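Local coordinates for protein Sqt1 (Chaetomium thermophilum, PDB 4ZOY) that probably acts as a dedicated chaperone in ribosome biogenesis, capturing a newly made ribosomal protein during translation with its WD40-repeat beta-propeller, at residues A[198-203]-A[255-260]; A[335-340]-A[379-384]; A[392-397]-A[404-409]. All coordinates share one frame; numbering follows the deposited sequence.

Interaction 1. Residues A[198-203]-A[255-260]; sequences WSPDGL and VAVSPT
Ser199 and Val257 are the residues whose CA atoms come nearest, 5.6 Å apart, and no hydrogen bond joins the two segments. The contact lies at the seam between consecutive blades of the WD40 propeller: strands 193-198 and 252-257 each begin a four-stranded sheet. Segment 198-203 is the turn that leaves the first of these inner strands, and 255-260 holds the end of the second and the turn after it. Contact is by van der Waals packing, 185 Å² in all. Val257 supplies the knob: its CG1 branch, anti to the backbone N (chi1 179°), reaches the Ser199 CA and Pro200 CD atoms, with 3.8 Å between Val257 CG1 and Pro200 CD. Its CG2 branch lies beside the carbonyl of Trp198, whose indole turns from the seam and bonds through NE1 to Ala146 O in the preceding blade. Pro200 reaches over the chain beyond Val257, placing CG 3.3 Å from Ser258 O and 3.4 Å from Pro259 O, so the ring methylene sits against two successive carbonyl oxygens. What shapes the Pro200 corner is a type I turn from Ser199 to Gly202, closed by the backbone bond Gly202 N to Ser199 O. Asp201 OD1 is gripped twice, from opposite faces of its carboxylate: Ser199 OG donates to it at 2.7 Å, and Leu203 N completes an Asx turn at 2.9 Å, 47° out of the carboxylate plane.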
ATOM      1  N   TRP A 198      -0.293  -7.427   6.138  1.00 13.24           N
ATOM      2  CA  TRP A 198      -0.429  -8.827   6.520  1.00 14.45           C
ATOM      3  C   TRP A 198       0.884  -9.561   6.371  1.00 13.85           C
ATOM      4  O   TRP A 198       1.694  -9.228   5.506  1.00 15.50           O
ATOM      5  CB  TRP A 198      -1.463  -9.522   5.646  1.00 15.62           C
ATOM      6  CG  TRP A 198      -2.891  -9.050   5.798  1.00 13.90           C
ATOM      7  CD1 TRP A 198      -3.495  -8.019   5.128  1.00 14.78           C
ATOM      8  CD2 TRP A 198      -3.906  -9.646   6.613  1.00 13.33           C
ATOM      9  NE1 TRP A 198      -4.813  -7.910   5.512  1.00 14.19           N
ATOM     10  CE2 TRP A 198      -5.089  -8.901   6.422  1.00 14.22           C
ATOM     11  CE3 TRP A 198      -3.920 -10.719   7.514  1.00 14.25           C
ATOM     12  CZ2 TRP A 198      -6.280  -9.212   7.084  1.00 14.26           C
ATOM     13  CZ3 TRP A 198      -5.099 -11.022   8.167  1.00 15.39           C
ATOM     14  CH2 TRP A 198      -6.263 -10.273   7.950  1.00 16.44           C
ATOM     15  N   SER A 199       1.076 -10.599   7.177  1.00 14.72           N
ATOM     16  CA  SER A 199       2.111 -11.571   6.856  1.00 14.50           C
ATOM     17  C   SER A 199       1.727 -12.317   5.569  1.00 15.65           C
ATOM     18  O   SER A 199       0.546 -12.417   5.242  1.00 15.65           O
ATOM     19  CB  SER A 199       2.313 -12.552   8.020  1.00 16.00           C
ATOM     20  OG  SER A 199       1.115 -13.278   8.313  1.00 15.61           O
ATOM     21  N   PRO A 200       2.712 -12.849   4.837  1.00 16.04           N
ATOM     22  CA  PRO A 200       2.408 -13.537   3.575  1.00 16.62           C
ATOM     23  C   PRO A 200       1.441 -14.714   3.719  1.00 16.30           C
ATOM     24  O   PRO A 200       0.687 -14.963   2.770  1.00 19.47           O
ATOM     25  CB  PRO A 200       3.787 -14.013   3.099  1.00 20.43           C
ATOM     26  CG  PRO A 200       4.729 -12.978   3.667  1.00 22.73           C
ATOM     27  CD  PRO A 200       4.164 -12.659   5.027  1.00 15.75           C
ATOM     28  N   ASP A 201       1.428 -15.400   4.859  1.00 14.64           N
ATOM     29  CA  ASP A 201       0.460 -16.484   5.033  1.00 15.71           C
ATOM     30  C   ASP A 201      -0.922 -15.976   5.452  1.00 16.90           C
ATOM     31  O   ASP A 201      -1.858 -16.757   5.610  1.00 16.93           O
ATOM     32  CB  ASP A 201       0.972 -17.540   6.033  1.00 16.31           C
ATOM     33  CG  ASP A 201       1.153 -17.014   7.448  1.00 16.61           C
ATOM     34  OD1 ASP A 201       0.738 -15.885   7.776  1.00 15.65           O
ATOM     35  OD2 ASP A 201       1.731 -17.770   8.274  1.00 19.34           O
ATOM     36  N   GLY A 202      -1.057 -14.663   5.611  1.00 14.16           N
ATOM     37  CA  GLY A 202      -2.338 -14.068   5.953  1.00 14.70           C
ATOM     38  C   GLY A 202      -2.832 -14.343   7.362  1.00 14.99           C
ATOM     39  O   GLY A 202      -3.984 -14.048   7.675  1.00 15.40           O
ATOM     40  N   LEU A 203      -1.991 -14.903   8.228  1.00 13.70           N
ATOM     41  CA  LEU A 203      -2.432 -15.228   9.583  1.00 14.59           C
ATOM     42  C   LEU A 203      -2.193 -14.111  10.592  1.00 13.44           C
ATOM     43  O   LEU A 203      -2.847 -14.046  11.631  1.00 15.66           O
ATOM     44  CB  LEU A 203      -1.750 -16.504  10.081  1.00 15.65           C
ATOM     45  CG  LEU A 203      -2.121 -17.765   9.322  1.00 17.54           C
ATOM     46  CD1 LEU A 203      -1.367 -18.959   9.884  1.00 18.67           C
ATOM     47  CD2 LEU A 203      -3.632 -17.989   9.398  1.00 21.00           C
ATOM     48  N   VAL A 255       4.675   0.196   7.478  1.00 13.14           N
ATOM     49  CA  VAL A 255       4.887  -1.150   7.992  1.00 13.94           C
ATOM     50  C   VAL A 255       4.937  -2.120   6.818  1.00 13.00           C
ATOM     51  O   VAL A 255       4.243  -1.937   5.817  1.00 15.40           O
ATOM     52  CB  VAL A 255       3.782  -1.539   9.020  1.00 13.43           C
ATOM     53  CG1 VAL A 255       2.407  -1.572   8.367  1.00 14.11           C
ATOM     54  CG2 VAL A 255       4.085  -2.883   9.682  1.00 13.66           C
ATOM     55  N   ALA A 256       5.784  -3.137   6.944  1.00 12.78           N
ATOM     56  CA  ALA A 256       5.935  -4.170   5.933  1.00 14.01           C
ATOM     57  C   ALA A 256       6.391  -5.454   6.615  1.00 13.91           C
ATOM     58  O   ALA A 256       7.117  -5.427   7.616  1.00 14.38           O
ATOM     59  CB  ALA A 256       6.922  -3.745   4.849  1.00 14.98           C
ATOM     60  N   VAL A 257       5.946  -6.587   6.081  1.00 14.81           N
ATOM     61  CA  VAL A 257       6.343  -7.890   6.604  1.00 14.81           C
ATOM     62  C   VAL A 257       7.197  -8.620   5.562  1.00 14.69           C
ATOM     63  O   VAL A 257       6.929  -8.537   4.373  1.00 15.35           O
ATOM     64  CB  VAL A 257       5.102  -8.726   6.994  1.00 13.76           C
ATOM     65  CG1 VAL A 257       5.530 -10.099   7.509  1.00 16.06           C
ATOM     66  CG2 VAL A 257       4.286  -8.006   8.056  1.00 15.94           C
ATOM     67  N   SER A 258       8.244  -9.317   6.009  1.00 13.69           N
ATOM     68  CA  SER A 258       9.178  -9.977   5.092  1.00 14.71           C
ATOM     69  C   SER A 258       8.539 -11.184   4.408  1.00 15.82           C
ATOM     70  O   SER A 258       7.543 -11.713   4.900  1.00 15.58           O
ATOM     71  CB  SER A 258      10.446 -10.397   5.844  1.00 16.27           C
ATOM     72  OG  SER A 258      10.162 -11.458   6.745  1.00 17.22           O
ATOM     73  N   PRO A 259       9.104 -11.616   3.268  1.00 16.83           N
ATOM     74  CA  PRO A 259       8.462 -12.691   2.491  1.00 16.68           C
ATOM     75  C   PRO A 259       8.334 -14.026   3.226  1.00 15.90           C
ATOM     76  O   PRO A 259       7.463 -14.811   2.857  1.00 20.41           O
ATOM     77  CB  PRO A 259       9.379 -12.853   1.275  1.00 20.13           C
ATOM     78  CG  PRO A 259      10.116 -11.594   1.170  1.00 26.33           C
ATOM     79  CD  PRO A 259      10.200 -10.972   2.525  1.00 17.81           C
ATOM     80  N   THR A 260       9.188 -14.294   4.209  1.00 16.64           N
ATOM     81  CA  THR A 260       9.048 -15.526   4.986  1.00 18.44           C
ATOM     82  C   THR A 260       8.153 -15.350   6.201  1.00 20.80           C
ATOM     83  O   THR A 260       7.878 -16.309   6.918  1.00 20.15           O
ATOM     84  CB  THR A 260      10.399 -16.034   5.492  1.00 23.14           C
ATOM     85  OG1 THR A 260      10.973 -15.045   6.354  1.00 24.22           O
ATOM     86  CG2 THR A 260      11.340 -16.321   4.333  1.00 25.03           C
TER

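Interaction 2. Residues A[335-340]-A[379-384]; sequences AFSPSA and VEFVKS
Phe381 is the bump of this contact, and the hollow that takes it is formed by Ala335, Ser337 and Pro338, at the end of strand 331-336 and in the turn that follows. In the WD40 propeller this is again a seam between adjacent blades: 331-336 and 376-381 are the inner strands of neighbouring four-stranded sheets, and no hydrogen bond crosses directly between the segments. The Phe381 ring is carried over with CG anti to its own carbonyl carbon (chi1 -75°). One face lies under Ser337, a CH-pi contact in which Ser337 CB stands 3.7 Å from the Phe381 ring centroid, 14° off the ring normal. At the ring's rim, near its plane, Phe381 CE2 comes to 3.4 Å from Ala335 O. Ala335 CB fills the corner between the ring and Val379, 4.0 Å from Phe381 CD2 and 4.1 Å from Val379 CG2. The root of the aromatic side chain is closed by Pro338, whose CD packs 3.7 Å from Phe381 CB. Ile342, Ala344, Leu395 and Leu409 also touch the ring, so both blades contribute to its pocket. The Ser337 lid is itself fixed: its OG bonds to Gly392 O and accepts from the backbone N of Ala340, an ST motif. Toward solvent the seam is bridged by one water, 2.8 Å from Ser339 OG and weakly bonded, at 3.4 Å, to Lys383 O.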
ATOM      1  N   ALA A 335       9.144  -1.536   1.812  1.00 14.11           N
ATOM      2  CA  ALA A 335       8.869  -2.763   1.066  1.00 13.70           C
ATOM      3  C   ALA A 335      10.028  -3.725   1.124  1.00 14.00           C
ATOM      4  O   ALA A 335      11.178  -3.357   0.869  1.00 14.00           O
ATOM      5  CB  ALA A 335       8.536  -2.437  -0.376  1.00 15.56           C
ATOM      6  N   PHE A 336       9.729  -4.968   1.487  1.00 14.96           N
ATOM      7  CA  PHE A 336      10.675  -6.058   1.310  1.00 14.24           C
ATOM      8  C   PHE A 336      10.613  -6.575  -0.119  1.00 14.79           C
ATOM      9  O   PHE A 336       9.523  -6.740  -0.680  1.00 16.48           O
ATOM     10  CB  PHE A 336      10.370  -7.217   2.267  1.00 15.36           C
ATOM     11  CG  PHE A 336      10.738  -6.950   3.703  1.00 12.85           C
ATOM     12  CD1 PHE A 336      12.004  -7.263   4.179  1.00 13.15           C
ATOM     13  CD2 PHE A 336       9.810  -6.412   4.574  1.00 12.57           C
ATOM     14  CE1 PHE A 336      12.339  -7.035   5.513  1.00 13.58           C
ATOM     15  CE2 PHE A 336      10.136  -6.181   5.908  1.00 15.11           C
ATOM     16  CZ  PHE A 336      11.401  -6.501   6.373  1.00 14.97           C
ATOM     17  N   SER A 337      11.768  -6.843  -0.708  1.00 13.13           N
ATOM     18  CA  SER A 337      11.788  -7.517  -1.992  1.00 14.66           C
ATOM     19  C   SER A 337      11.198  -8.908  -1.846  1.00 16.64           C
ATOM     20  O   SER A 337      11.489  -9.602  -0.872  1.00 16.71           O
ATOM     21  CB  SER A 337      13.208  -7.606  -2.535  1.00 16.98           C
ATOM     22  OG  SER A 337      13.258  -8.441  -3.684  1.00 16.69           O
ATOM     23  N   PRO A 338      10.389  -9.332  -2.823  1.00 16.60           N
ATOM     24  CA  PRO A 338       9.795 -10.666  -2.748  1.00 18.03           C
ATOM     25  C   PRO A 338      10.826 -11.779  -2.910  1.00 21.25           C
ATOM     26  O   PRO A 338      10.540 -12.894  -2.471  1.00 21.73           O
ATOM     27  CB  PRO A 338       8.796 -10.672  -3.915  1.00 19.72           C
ATOM     28  CG  PRO A 338       9.341  -9.679  -4.884  1.00 22.85           C
ATOM     29  CD  PRO A 338       9.962  -8.599  -4.026  1.00 17.96           C
ATOM     30  N   SER A 339      11.985 -11.505  -3.505  1.00 18.18           N
ATOM     31  CA  SER A 339      12.952 -12.585  -3.727  1.00 22.51           C
ATOM     32  C   SER A 339      14.432 -12.213  -3.616  1.00 23.76           C
ATOM     33  O   SER A 339      15.292 -13.079  -3.752  1.00 35.17           O
ATOM     34  CB  SER A 339      12.708 -13.207  -5.100  1.00 27.26           C
ATOM     35  OG  SER A 339      12.885 -12.245  -6.115  1.00 25.17           O
ATOM     36  N   ALA A 340      14.743 -10.947  -3.376  1.00 16.92           N
ATOM     37  CA  ALA A 340      16.118 -10.555  -3.088  1.00 16.52           C
ATOM     38  C   ALA A 340      16.178 -10.164  -1.618  1.00 15.79           C
ATOM     39  O   ALA A 340      15.171  -9.750  -1.049  1.00 17.40           O
ATOM     40  CB  ALA A 340      16.560  -9.403  -3.984  1.00 19.10           C
ATOM     41  N   VAL A 379       6.961   3.139  -2.472  1.00 12.48           N
ATOM     42  CA  VAL A 379       7.899   2.271  -3.172  1.00 13.43           C
ATOM     43  C   VAL A 379       7.295   0.877  -3.223  1.00 12.84           C
ATOM     44  O   VAL A 379       6.620   0.431  -2.277  1.00 14.02           O
ATOM     45  CB  VAL A 379       9.292   2.223  -2.504  1.00 14.44           C
ATOM     46  CG1 VAL A 379       9.908   3.607  -2.436  1.00 14.49           C
ATOM     47  CG2 VAL A 379       9.238   1.584  -1.089  1.00 15.36           C
ATOM     48  N   GLU A 380       7.521   0.183  -4.333  1.00 12.42           N
ATOM     49  CA  GLU A 380       6.936  -1.153  -4.513  1.00 12.69           C
ATOM     50  C   GLU A 380       7.741  -1.951  -5.519  1.00 12.96           C
ATOM     51  O   GLU A 380       8.015  -1.465  -6.625  1.00 13.37           O
ATOM     52  CB  GLU A 380       5.477  -1.053  -4.963  1.00 13.12           C
ATOM     53  CG  GLU A 380       4.782  -2.413  -5.066  1.00 14.29           C
ATOM     54  CD  GLU A 380       3.395  -2.292  -5.657  1.00 19.52           C
ATOM     55  OE1 GLU A 380       2.438  -1.970  -4.912  1.00 20.98           O
ATOM     56  OE2 GLU A 380       3.260  -2.512  -6.872  1.00 18.01           O
ATOM     57  N   PHE A 381       8.132  -3.171  -5.144  1.00 11.90           N
ATOM     58  CA  PHE A 381       8.893  -4.020  -6.054  1.00 11.91           C
ATOM     59  C   PHE A 381       8.023  -4.585  -7.151  1.00 12.64           C
ATOM     60  O   PHE A 381       6.863  -4.945  -6.925  1.00 15.40           O
ATOM     61  CB  PHE A 381       9.556  -5.173  -5.294  1.00 15.13           C
ATOM     62  CG  PHE A 381      10.744  -4.753  -4.497  1.00 14.15           C
ATOM     63  CD1 PHE A 381      12.007  -4.752  -5.064  1.00 16.04           C
ATOM     64  CD2 PHE A 381      10.603  -4.349  -3.176  1.00 13.88           C
ATOM     65  CE1 PHE A 381      13.125  -4.354  -4.327  1.00 18.36           C
ATOM     66  CE2 PHE A 381      11.709  -3.949  -2.438  1.00 13.59           C
ATOM     67  CZ  PHE A 381      12.969  -3.949  -3.010  1.00 15.67           C
ATOM     68  N   VAL A 382       8.597  -4.662  -8.347  1.00 14.24           N
ATOM     69  CA  VAL A 382       7.967  -5.376  -9.452  1.00 15.46           C
ATOM     70  C   VAL A 382       7.998  -6.876  -9.145  1.00 14.54           C
ATOM     71  O   VAL A 382       9.061  -7.442  -8.889  1.00 16.99           O
ATOM     72  CB  VAL A 382       8.678  -5.097 -10.789  1.00 13.95           C
ATOM     73  CG1 VAL A 382       7.992  -5.857 -11.922  1.00 15.40           C
ATOM     74  CG2 VAL A 382       8.704  -3.602 -11.075  1.00 16.10           C
ATOM     75  N   LYS A 383       6.831  -7.503  -9.189  1.00 15.51           N
ATOM     76  CA  LYS A 383       6.716  -8.907  -8.779  1.00 16.49           C
ATOM     77  C   LYS A 383       7.322  -9.867  -9.790  1.00 19.44           C
ATOM     78  O   LYS A 383       8.035 -10.806  -9.420  1.00 21.02           O
ATOM     79  CB  LYS A 383       5.249  -9.255  -8.532  1.00 18.66           C
ATOM     80  CG  LYS A 383       4.671  -8.502  -7.339  1.00 25.43           C
ATOM     81  CD  LYS A 383       3.430  -9.172  -6.767  1.00 41.77           C
ATOM     82  CE  LYS A 383       2.164  -8.636  -7.396  1.00 41.15           C
ATOM     83  NZ  LYS A 383       0.952  -9.188  -6.715  1.00 49.75           N
ATOM     84  N   SER A 384       7.046  -9.630 -11.064  1.00 16.27           N
ATOM     85  CA  SER A 384       7.497 -10.536 -12.111  1.00 16.30           C
ATOM     86  C   SER A 384       8.002  -9.758 -13.307  1.00 14.91           C
ATOM     87  O   SER A 384       7.313  -9.682 -14.320  1.00 17.44           O
ATOM     88  CB  SER A 384       6.366 -11.464 -12.535  1.00 17.63           C
ATOM     89  OG  SER A 384       5.875 -12.211 -11.437  1.00 21.80           O
TER
HETATM   90  O   HOH W   1      10.445 -12.163  -7.473  1.00 29.61           O

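Interaction 3. Residues A[392-397]-A[404-409]; sequences GWLLTS and VRRWDL
Trp407 NE1 donates to Ser397 OG at 2.8 Å, with a nearly straight N-H...O angle of 166° and the oxygen only 2° out of the indole plane. Ser397 OG also bonds His371 NE2, consistent with the Trp-Ser-His part of the WD40 structural tetrad; Trp407 and Asp408 form the WD dipeptide itself. On the other face of the hairpin, Arg406 NE donates to Thr396 OG1 at 2.9 Å, the hydroxyl lying at the guanidinium edge near its plane. A bend at chi3 (-67°) turns NE toward the threonine hydroxyl, and NH2 continues to Gly466 O, while Thr396 OG1 also bonds Gln462 OE1, so both residues reach the following blade. A leucine in place of Arg406 would probably leave Thr396 OG1 without its guanidinium donor and Gly466 O without its partner in this blade. The frame beneath is an antiparallel ladder between strands 394-399 and 404-408: Leu395 and Trp407 exchange both backbone bonds, with 2.7 Å from Trp407 N to Leu395 O, and Ser397 pairs likewise with Arg405. Leu409 N to Trp393 O, 2.8 Å, extends the ladder past the strand end. Apolar contacts come last. Leu395 CB meets Leu409 CD1 at 3.8 Å on the face carrying Trp407, and Ile352 of the preceding blade touches Leu395, Ser397 and Trp407. Near the hairpin turn, Thr396 CG2 lies 3.7 Å from Val404 CG1.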
ATOM      1  N   GLY A 392      13.088  -9.442  -8.104  1.00 18.34           N
ATOM      2  CA  GLY A 392      13.415  -8.965  -6.770  1.00 18.02           C
ATOM      3  C   GLY A 392      14.270  -7.709  -6.715  1.00 16.38           C
ATOM      4  O   GLY A 392      14.452  -7.145  -5.645  1.00 17.87           O
ATOM      5  N   TRP A 393      14.777  -7.253  -7.852  1.00 16.51           N
ATOM      6  CA  TRP A 393      15.757  -6.153  -7.849  1.00 13.60           C
ATOM      7  C   TRP A 393      15.232  -4.842  -8.421  1.00 15.22           C
ATOM      8  O   TRP A 393      15.933  -3.836  -8.386  1.00 16.71           O
ATOM      9  CB  TRP A 393      17.017  -6.569  -8.624  1.00 15.25           C
ATOM     10  CG  TRP A 393      17.732  -7.672  -7.954  1.00 18.77           C
ATOM     11  CD1 TRP A 393      17.742  -8.982  -8.330  1.00 19.37           C
ATOM     12  CD2 TRP A 393      18.533  -7.584  -6.769  1.00 16.51           C
ATOM     13  NE1 TRP A 393      18.514  -9.717  -7.460  1.00 23.02           N
ATOM     14  CE2 TRP A 393      19.009  -8.884  -6.493  1.00 23.83           C
ATOM     15  CE3 TRP A 393      18.902  -6.537  -5.922  1.00 20.67           C
ATOM     16  CZ2 TRP A 393      19.831  -9.163  -5.399  1.00 24.19           C
ATOM     17  CZ3 TRP A 393      19.715  -6.815  -4.838  1.00 21.96           C
ATOM     18  CH2 TRP A 393      20.170  -8.121  -4.586  1.00 20.25           C
ATOM     19  N   LEU A 394      14.009  -4.865  -8.936  1.00 13.93           N
ATOM     20  CA  LEU A 394      13.428  -3.698  -9.587  1.00 14.16           C
ATOM     21  C   LEU A 394      12.361  -3.056  -8.701  1.00 13.89           C
ATOM     22  O   LEU A 394      11.384  -3.701  -8.307  1.00 14.70           O
ATOM     23  CB  LEU A 394      12.842  -4.092 -10.944  1.00 16.62           C
ATOM     24  CG  LEU A 394      13.885  -4.329 -12.046  1.00 20.28           C
ATOM     25  CD1 LEU A 394      13.235  -4.968 -13.260  1.00 23.50           C
ATOM     26  CD2 LEU A 394      14.586  -3.028 -12.422  1.00 22.81           C
ATOM     27  N   LEU A 395      12.565  -1.779  -8.410  1.00 14.05           N
ATOM     28  CA  LEU A 395      11.716  -1.026  -7.491  1.00 14.08           C
ATOM     29  C   LEU A 395      11.093   0.153  -8.207  1.00 14.32           C
ATOM     30  O   LEU A 395      11.799   0.943  -8.846  1.00 17.54           O
ATOM     31  CB  LEU A 395      12.535  -0.530  -6.295  1.00 14.19           C
ATOM     32  CG  LEU A 395      11.729   0.176  -5.199  1.00 15.09           C
ATOM     33  CD1 LEU A 395      11.120  -0.858  -4.268  1.00 15.85           C
ATOM     34  CD2 LEU A 395      12.604   1.154  -4.426  1.00 14.78           C
ATOM     35  N   THR A 396       9.779   0.277  -8.093  1.00 12.68           N
ATOM     36  CA  THR A 396       9.076   1.452  -8.615  1.00 12.85           C
ATOM     37  C   THR A 396       8.754   2.402  -7.476  1.00 14.06           C
ATOM     38  O   THR A 396       8.332   1.970  -6.400  1.00 14.29           O
ATOM     39  CB  THR A 396       7.795   1.043  -9.324  1.00 12.24           C
ATOM     40  OG1 THR A 396       8.116   0.060 -10.305  1.00 13.44           O
ATOM     41  CG2 THR A 396       7.139   2.241 -10.036  1.00 13.26           C
ATOM     42  N   SER A 397       8.966   3.696  -7.708  1.00 12.71           N
ATOM     43  CA  SER A 397       8.685   4.700  -6.688  1.00 11.99           C
ATOM     44  C   SER A 397       7.888   5.867  -7.273  1.00 14.32           C
ATOM     45  O   SER A 397       7.966   6.143  -8.478  1.00 14.28           O
ATOM     46  CB  SER A 397       9.975   5.218  -6.058  1.00 14.40           C
ATOM     47  OG  SER A 397      10.764   5.911  -7.010  1.00 14.29           O
ATOM     48  N   VAL A 404       7.235   9.360 -11.497  1.00 12.88           N
ATOM     49  CA  VAL A 404       7.335   7.942 -11.159  1.00 12.61           C
ATOM     50  C   VAL A 404       8.671   7.450 -11.685  1.00 15.24           C
ATOM     51  O   VAL A 404       9.067   7.777 -12.804  1.00 14.82           O
ATOM     52  CB  VAL A 404       6.188   7.120 -11.772  1.00 13.60           C
ATOM     53  CG1 VAL A 404       6.304   5.646 -11.364  1.00 14.04           C
ATOM     54  CG2 VAL A 404       4.851   7.692 -11.356  1.00 16.94           C
ATOM     55  N   ARG A 405       9.390   6.684 -10.873  1.00 14.32           N
ATOM     56  CA  ARG A 405      10.695   6.192 -11.289  1.00 12.88           C
ATOM     57  C   ARG A 405      10.828   4.703 -11.056  1.00 13.39           C
ATOM     58  O   ARG A 405      10.117   4.128 -10.239  1.00 14.52           O
ATOM     59  CB  ARG A 405      11.813   6.944 -10.557  1.00 15.07           C
ATOM     60  CG  ARG A 405      11.923   8.406 -10.971  1.00 15.52           C
ATOM     61  CD  ARG A 405      13.183   9.103 -10.487  1.00 16.14           C
ATOM     62  NE  ARG A 405      13.260  10.415 -11.132  1.00 17.40           N
ATOM     63  CZ  ARG A 405      12.749  11.526 -10.617  1.00 16.39           C
ATOM     64  NH1 ARG A 405      12.163  11.514  -9.429  1.00 15.02           N
ATOM     65  NH2 ARG A 405      12.828  12.669 -11.295  1.00 20.43           N
ATOM     66  N   ARG A 406      11.740   4.073 -11.791  1.00 14.03           N
ATOM     67  CA  ARG A 406      12.028   2.681 -11.507  1.00 14.26           C
ATOM     68  C   ARG A 406      13.525   2.519 -11.371  1.00 17.71           C
ATOM     69  O   ARG A 406      14.308   3.121 -12.122  1.00 16.18           O
ATOM     70  CB  ARG A 406      11.479   1.760 -12.565  1.00 17.11           C
ATOM     71  CG  ARG A 406      11.698   0.312 -12.139  1.00 20.91           C
ATOM     72  CD  ARG A 406      10.935  -0.599 -12.980  1.00 19.08           C
ATOM     73  NE  ARG A 406       9.501  -0.466 -12.809  1.00 16.34           N
ATOM     74  CZ  ARG A 406       8.626  -0.921 -13.695  1.00 15.37           C
ATOM     75  NH1 ARG A 406       9.063  -1.479 -14.827  1.00 18.12           N
ATOM     76  NH2 ARG A 406       7.336  -0.825 -13.475  1.00 16.91           N
ATOM     77  N   TRP A 407      13.902   1.708 -10.391  1.00 15.73           N
ATOM     78  CA  TRP A 407      15.273   1.591  -9.939  1.00 15.66           C
ATOM     79  C   TRP A 407      15.735   0.153  -9.998  1.00 15.76           C
ATOM     80  O   TRP A 407      14.974  -0.767  -9.677  1.00 16.38           O
ATOM     81  CB  TRP A 407      15.417   2.093  -8.504  1.00 15.61           C
ATOM     82  CG  TRP A 407      14.809   3.430  -8.266  1.00 15.17           C
ATOM     83  CD1 TRP A 407      13.532   3.691  -7.869  1.00 16.27           C
ATOM     84  CD2 TRP A 407      15.462   4.690  -8.395  1.00 15.78           C
ATOM     85  NE1 TRP A 407      13.349   5.045  -7.743  1.00 13.07           N
ATOM     86  CE2 TRP A 407      14.516   5.682  -8.070  1.00 14.58           C
ATOM     87  CE3 TRP A 407      16.751   5.080  -8.774  1.00 17.80           C
ATOM     88  CZ2 TRP A 407      14.820   7.036  -8.098  1.00 17.16           C
ATOM     89  CZ3 TRP A 407      17.054   6.423  -8.799  1.00 19.16           C
ATOM     90  CH2 TRP A 407      16.094   7.386  -8.463  1.00 17.96           C
ATOM     91  N   ASP A 408      16.985  -0.010 -10.411  1.00 15.57           N
ATOM     92  CA  ASP A 408      17.710  -1.272 -10.355  1.00 15.42           C
ATOM     93  C   ASP A 408      18.536  -1.255  -9.073  1.00 14.76           C
ATOM     94  O   ASP A 408      19.476  -0.472  -8.946  1.00 17.31           O
ATOM     95  CB  ASP A 408      18.580  -1.404 -11.621  1.00 15.92           C
ATOM     96  CG  ASP A 408      19.614  -2.518 -11.554  1.00 17.60           C
ATOM     97  OD1 ASP A 408      19.615  -3.351 -10.627  1.00 16.38           O
ATOM     98  OD2 ASP A 408      20.441  -2.543 -12.494  1.00 19.81           O
ATOM     99  N   LEU A 409      18.184  -2.119  -8.122  1.00 14.59           N
ATOM    100  CA  LEU A 409      18.790  -2.062  -6.792  1.00 14.79           C
ATOM    101  C   LEU A 409      19.947  -3.041  -6.608  1.00 17.19           C
ATOM    102  O   LEU A 409      20.369  -3.285  -5.481  1.00 18.45           O
ATOM    103  CB  LEU A 409      17.730  -2.321  -5.714  1.00 14.98           C
ATOM    104  CG  LEU A 409      16.555  -1.330  -5.681  1.00 17.47           C
ATOM    105  CD1 LEU A 409      15.674  -1.628  -4.478  1.00 18.46           C
ATOM    106  CD2 LEU A 409      17.024   0.122  -5.662  1.00 19.20           C
TER

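From the N terminus the three contacts follow in series, none enclosing or crossing another. Interaction 1 closes a loop of 51 residues that holds the rest of one blade and joins it to the next. Interaction 2 does the same two seams on, across 38 residues, and interaction 3 closes a beta hairpin inside a single blade. The seam between interactions 1 and 2 is bridged by direct packing, Pro259 CG lying 3.2 Å from Ser337 O. Interactions 2 and 3 share a sheet: strands 376-381 and 394-399 are neighbours, with Glu380 N 2.9 Å from Thr396 O. Interactions 1 and 3 do not touch, their nearest atoms about 9 Å apart.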